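3-dehydroquinate dehydratase (Enterococcus faecalis, PDB 4PH6) catalyses the cis-dehydration of 3-dehydroquinate to 3-dehydroshikimate through an imine intermediate, the third step of the chorismate pathway. Local coordinates at residues P19-A30 with C45-E56. Numbering follows the deposited sequence.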
loop_
_atom_site.group_PDB
_atom_site.type_symbol
_atom_site.label_atom_id
_atom_site.label_comp_id
_atom_site.label_asym_id
_atom_site.label_seq_id
_atom_site.Cartn_x
_atom_site.Cartn_y
_atom_site.Cartn_z
ATOM N N PRO A 19 -6.845 4.913 11.095
ATOM C CA PRO A 19 -8.148 4.880 10.428
ATOM C C PRO A 19 -9.137 3.998 11.170
ATOM O O PRO A 19 -8.812 2.848 11.499
ATOM C CB PRO A 19 -7.828 4.278 9.054
ATOM C CG PRO A 19 -6.395 4.580 8.832
ATOM C CD PRO A 19 -5.743 4.572 10.170
ATOM N N LYS A 20 -10.337 4.514 11.401
ATOM C CA LYS A 20 -11.331 3.758 12.135
ATOM C C LYS A 20 -11.992 2.779 11.190
ATOM O O LYS A 20 -12.161 3.069 10.001
ATOM C CB LYS A 20 -12.351 4.694 12.786
ATOM C CG LYS A 20 -11.699 5.738 13.698
ATOM C CD LYS A 20 -10.801 5.067 14.741
ATOM C CE LYS A 20 -10.156 6.064 15.712
ATOM N NZ LYS A 20 -9.113 6.907 15.080
ATOM N N ILE A 21 -12.343 1.612 11.714
ATOM C CA ILE A 21 -12.860 0.548 10.876
ATOM C C ILE A 21 -14.379 0.483 10.902
ATOM O O ILE A 21 -15.001 0.502 11.970
ATOM C CB ILE A 21 -12.282 -0.820 11.280
ATOM C CG1 ILE A 21 -10.751 -0.764 11.292
ATOM C CG2 ILE A 21 -12.768 -1.893 10.350
ATOM C CD1 ILE A 21 -10.085 -2.115 11.497
ATOM N N VAL A 22 -14.940 0.400 9.697
ATOM C CA VAL A 22 -16.368 0.365 9.441
ATOM C C VAL A 22 -16.770 -0.972 8.845
ATOM O O VAL A 22 -16.258 -1.362 7.795
ATOM C CB VAL A 22 -16.802 1.465 8.435
ATOM C CG1 VAL A 22 -18.326 1.512 8.307
ATOM C CG2 VAL A 22 -16.227 2.821 8.829
ATOM N N VAL A 23 -17.699 -1.667 9.486
ATOM C CA VAL A 23 -18.248 -2.871 8.893
ATOM C C VAL A 23 -19.661 -2.570 8.407
ATOM O O VAL A 23 -20.468 -1.984 9.144
ATOM C CB VAL A 23 -18.241 -4.079 9.884
ATOM C CG1 VAL A 23 -19.026 -3.776 11.160
ATOM C CG2 VAL A 23 -18.792 -5.331 9.214
ATOM N N PRO A 24 -19.959 -2.949 7.145
ATOM C CA PRO A 24 -21.302 -2.852 6.559
ATOM C C PRO A 24 -22.202 -4.059 6.872
ATOM O O PRO A 24 -21.769 -5.210 6.900
ATOM C CB PRO A 24 -21.019 -2.778 5.060
ATOM C CG PRO A 24 -19.787 -3.630 4.902
ATOM C CD PRO A 24 -18.972 -3.444 6.164
ATOM N N ILE A 25 -23.470 -3.764 7.117
ATOM C CA ILE A 25 -24.501 -4.774 7.127
ATOM C C ILE A 25 -25.249 -4.653 5.810
ATOM O O ILE A 25 -25.787 -3.590 5.505
ATOM C CB ILE A 25 -25.448 -4.599 8.321
ATOM C CG1 ILE A 25 -24.658 -4.734 9.632
ATOM C CG2 ILE A 25 -26.593 -5.603 8.245
ATOM C CD1 ILE A 25 -25.503 -4.630 10.892
ATOM N N VAL A 26 -25.254 -5.716 5.008
ATOM C CA VAL A 26 -25.952 -5.687 3.724
ATOM C C VAL A 26 -27.026 -6.759 3.614
ATOM O O VAL A 26 -27.525 -7.026 2.524
ATOM C CB VAL A 26 -24.984 -5.858 2.519
ATOM C CG1 VAL A 26 -23.954 -4.733 2.474
ATOM C CG2 VAL A 26 -24.304 -7.222 2.550
ATOM N N ALA A 27 -27.386 -7.377 4.738
ATOM C CA ALA A 27 -28.398 -8.429 4.726
ATOM C C ALA A 27 -29.786 -7.838 4.435
ATOM O O ALA A 27 -30.118 -6.770 4.922
ATOM C CB ALA A 27 -28.396 -9.182 6.043
ATOM N N PRO A 28 -30.594 -8.537 3.624
ATOM C CA PRO A 28 -31.883 -8.009 3.167
ATOM C C PRO A 28 -33.034 -8.224 4.147
ATOM O O PRO A 28 -34.002 -7.470 4.092
ATOM C CB PRO A 28 -32.137 -8.800 1.883
ATOM C CG PRO A 28 -31.517 -10.128 2.166
ATOM C CD PRO A 28 -30.267 -9.822 2.973
ATOM N N THR A 29 -32.960 -9.237 5.007
ATOM C CA THR A 29 -34.056 -9.452 5.951
ATOM C C THR A 29 -33.730 -8.859 7.294
ATOM O O THR A 29 -32.562 -8.775 7.672
ATOM C CB THR A 29 -34.382 -10.929 6.170
ATOM O OG1 THR A 29 -33.271 -11.557 6.817
ATOM C CG2 THR A 29 -34.662 -11.625 4.851
ATOM N N ALA A 30 -34.788 -8.473 8.008
ATOM C CA ALA A 30 -34.693 -7.792 9.293
ATOM C C ALA A 30 -33.965 -8.653 10.296
ATOM O O ALA A 30 -33.070 -8.189 11.011
ATOM C CB ALA A 30 -36.092 -7.439 9.811
ATOM N N CYS A 45 -13.959 -3.911 15.038
ATOM C CA CYS A 45 -14.275 -2.730 14.241
ATOM C C CYS A 45 -14.686 -1.592 15.159
ATOM O O CYS A 45 -14.907 -1.801 16.355
ATOM C CB CYS A 45 -15.393 -3.022 13.240
ATOM S SG CYS A 45 -17.008 -3.387 13.985
ATOM N N ASP A 46 -14.815 -0.395 14.599
ATOM C CA ASP A 46 -15.096 0.770 15.410
ATOM C C ASP A 46 -16.514 1.268 15.196
ATOM O O ASP A 46 -17.151 1.778 16.125
ATOM C CB ASP A 46 -14.084 1.862 15.106
ATOM C CG ASP A 46 -12.672 1.420 15.401
ATOM O OD1 ASP A 46 -12.432 0.990 16.544
ATOM O OD2 ASP A 46 -11.829 1.448 14.487
ATOM N N LEU A 47 -17.011 1.129 13.975
ATOM C CA LEU A 47 -18.398 1.458 13.737
ATOM C C LEU A 47 -19.042 0.558 12.699
ATOM O O LEU A 47 -18.391 -0.303 12.122
ATOM C CB LEU A 47 -18.555 2.942 13.349
ATOM C CG LEU A 47 -17.877 3.651 12.181
ATOM C CD1 LEU A 47 -18.527 5.025 11.992
ATOM C CD2 LEU A 47 -16.381 3.802 12.424
ATOM N N VAL A 48 -20.340 0.767 12.505
ATOM C CA VAL A 48 -21.187 -0.103 11.704
ATOM C C VAL A 48 -21.980 0.713 10.696
ATOM O O VAL A 48 -22.607 1.707 11.063
ATOM C CB VAL A 48 -22.178 -0.887 12.592
ATOM C CG1 VAL A 48 -23.197 -1.621 11.742
ATOM C CG2 VAL A 48 -21.421 -1.830 13.517
ATOM N N GLU A 49 -21.956 0.304 9.431
ATOM C CA GLU A 49 -22.789 0.940 8.427
ATOM C C GLU A 49 -23.922 0.011 8.020
ATOM O O GLU A 49 -23.693 -1.064 7.467
ATOM C CB GLU A 49 -21.971 1.340 7.195
ATOM C CG GLU A 49 -22.820 1.939 6.083
ATOM C CD GLU A 49 -22.073 2.067 4.749
ATOM O OE1 GLU A 49 -22.064 3.187 4.180
ATOM O OE2 GLU A 49 -21.507 1.047 4.274
ATOM N N TRP A 50 -25.156 0.412 8.283
ATOM C CA TRP A 50 -26.270 -0.383 7.796
ATOM C C TRP A 50 -26.647 0.120 6.404
ATOM O O TRP A 50 -27.029 1.280 6.234
ATOM C CB TRP A 50 -27.464 -0.321 8.761
ATOM C CG TRP A 50 -28.667 -1.014 8.235
ATOM C CD1 TRP A 50 -28.701 -2.030 7.322
ATOM C CD2 TRP A 50 -30.034 -0.728 8.562
ATOM N NE1 TRP A 50 -29.996 -2.399 7.074
ATOM C CE2 TRP A 50 -30.834 -1.612 7.824
ATOM C CE3 TRP A 50 -30.651 0.196 9.414
ATOM C CZ2 TRP A 50 -32.221 -1.601 7.905
ATOM C CZ3 TRP A 50 -32.020 0.204 9.496
ATOM C CH2 TRP A 50 -32.796 -0.690 8.751
ATOM N N ARG A 51 -26.505 -0.733 5.398
ATOM C CA ARG A 51 -26.867 -0.340 4.040
ATOM C C ARG A 51 -28.367 -0.524 3.788
ATOM O O ARG A 51 -28.848 -1.639 3.631
ATOM C CB ARG A 51 -26.046 -1.127 3.013
ATOM C CG ARG A 51 -24.580 -0.685 2.895
ATOM C CD ARG A 51 -24.431 0.584 2.076
ATOM N NE ARG A 51 -24.988 0.414 0.738
ATOM C CZ ARG A 51 -24.321 -0.085 -0.302
ATOM N NH1 ARG A 51 -23.054 -0.472 -0.162
ATOM N NH2 ARG A 51 -24.923 -0.200 -1.481
ATOM N N LEU A 52 -29.080 0.595 3.733
ATOM C CA LEU A 52 -30.536 0.619 3.587
ATOM C C LEU A 52 -31.042 0.048 2.274
ATOM O O LEU A 52 -32.109 -0.568 2.227
ATOM C CB LEU A 52 -31.052 2.061 3.729
ATOM C CG LEU A 52 -30.827 2.646 5.120
ATOM C CD1 LEU A 52 -31.429 4.027 5.226
ATOM C CD2 LEU A 52 -31.414 1.710 6.182
ATOM N N ASP A 53 -30.278 0.260 1.208
ATOM C CA ASP A 53 -30.751 -0.081 -0.127
ATOM C C ASP A 53 -30.758 -1.598 -0.344
ATOM O O ASP A 53 -31.306 -2.080 -1.335
ATOM C CB ASP A 53 -29.914 0.641 -1.197
ATOM C CG ASP A 53 -28.426 0.493 -0.981
ATOM O OD1 ASP A 53 -27.764 -0.171 -1.807
ATOM O OD2 ASP A 53 -27.918 1.033 0.020
ATOM N N TYR A 54 -30.180 -2.344 0.602
ATOM C CA TYR A 54 -30.310 -3.801 0.614
ATOM C C TYR A 54 -31.579 -4.266 1.340
ATOM O O TYR A 54 -32.076 -5.362 1.075
ATOM C CB TYR A 54 -29.097 -4.453 1.284
ATOM C CG TYR A 54 -27.889 -4.650 0.396
ATOM C CD1 TYR A 54 -27.721 -5.814 -0.346
ATOM C CD2 TYR A 54 -26.906 -3.672 0.320
ATOM C CE1 TYR A 54 -26.600 -5.991 -1.138
ATOM C CE2 TYR A 54 -25.802 -3.839 -0.464
ATOM C CZ TYR A 54 -25.648 -4.995 -1.190
ATOM O OH TYR A 54 -24.536 -5.139 -1.964
ATOM N N TYR A 55 -32.087 -3.450 2.269
ATOM C CA TYR A 55 -33.212 -3.881 3.110
ATOM C C TYR A 55 -34.504 -4.071 2.316
ATOM O O TYR A 55 -34.990 -3.135 1.684
ATOM C CB TYR A 55 -33.452 -2.893 4.254
ATOM C CG TYR A 55 -34.562 -3.335 5.186
ATOM C CD1 TYR A 55 -34.669 -4.663 5.582
ATOM C CD2 TYR A 55 -35.510 -2.430 5.665
ATOM C CE1 TYR A 55 -35.681 -5.084 6.417
ATOM C CE2 TYR A 55 -36.519 -2.844 6.522
ATOM C CZ TYR A 55 -36.598 -4.173 6.888
ATOM O OH TYR A 55 -37.602 -4.603 7.713
ATOM N N GLU A 56 -35.070 -5.275 2.370
ATOM C CA GLU A 56 -36.252 -5.593 1.568
ATOM C C GLU A 56 -37.470 -4.690 1.841
ATOM O O GLU A 56 -38.311 -4.508 0.954
ATOM C CB GLU A 56 -36.655 -7.063 1.765
ATOM C CG GLU A 56 -37.125 -7.439 3.163
ATOM C CD GLU A 56 -37.426 -8.936 3.308
ATOM O OE1 GLU A 56 -37.403 -9.661 2.292
ATOM O OE2 GLU A 56 -37.677 -9.392 4.445
#
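Asp46 holds both backbone polar atoms of Ile21, at the start of strand 20-25: its OD2 accepts from Ile21 N at 2.8 Å in a nearly straight bond on the anti side of the carboxylate, while its own N, together with that of Leu47, donates to Ile21 O. With CG turned beside its backbone N (chi1 -60°), the carboxylate reaches back alongside the strand; Arg246 forms a salt bridge to the same OD2. Beyond this doubly gripped carbonyl the strands pair in parallel, Val23 N bonding to Leu47 O and Ile25 N to Glu49 O, with Val23 O and Ile25 O accepting from Glu49 N and Arg51 N. A last backbone bond, Glu56 N to Pro28 O (3.0 Å), ties the loops together after both strands have ended. Arg51 bends away to grip Asp53 side-on through NE and NH2, a salt bridge that probably fixes its guanidinium near Arg85.

Side chains alternate between the two faces. Val22, Leu47, Pro24 and Glu49 share one; there Val22 CG2 meets Leu47 CD2 at 3.7 Å, and its CG1 packs on Glu49 CB. Glu49, extended from CG onward, sends OE1 to Thr83. On the other face, Val23 CG1 touches Cys45 SG at 3.5 Å and Ile25 CD1 lies against Val48 CG1; helix 242-251 packs on Val23 and Cys45 through Val242, and helix 30-40 on Ile25 through Glu36. Past the strands, Val26 CB sits over the centre of the Tyr54 ring, 3.6 Å from its centroid, in a CH-pi contact.

Strand 20-25, helix 30-40 and strand 47-51 form a beta-alpha-beta unit of the (beta/alpha)8 barrel, whose second strand carries Glu49, Trp50 and Arg51, predicted to bind 3-dehydroquinate, with Glu49 close to the predicted Schiff-base Lys173.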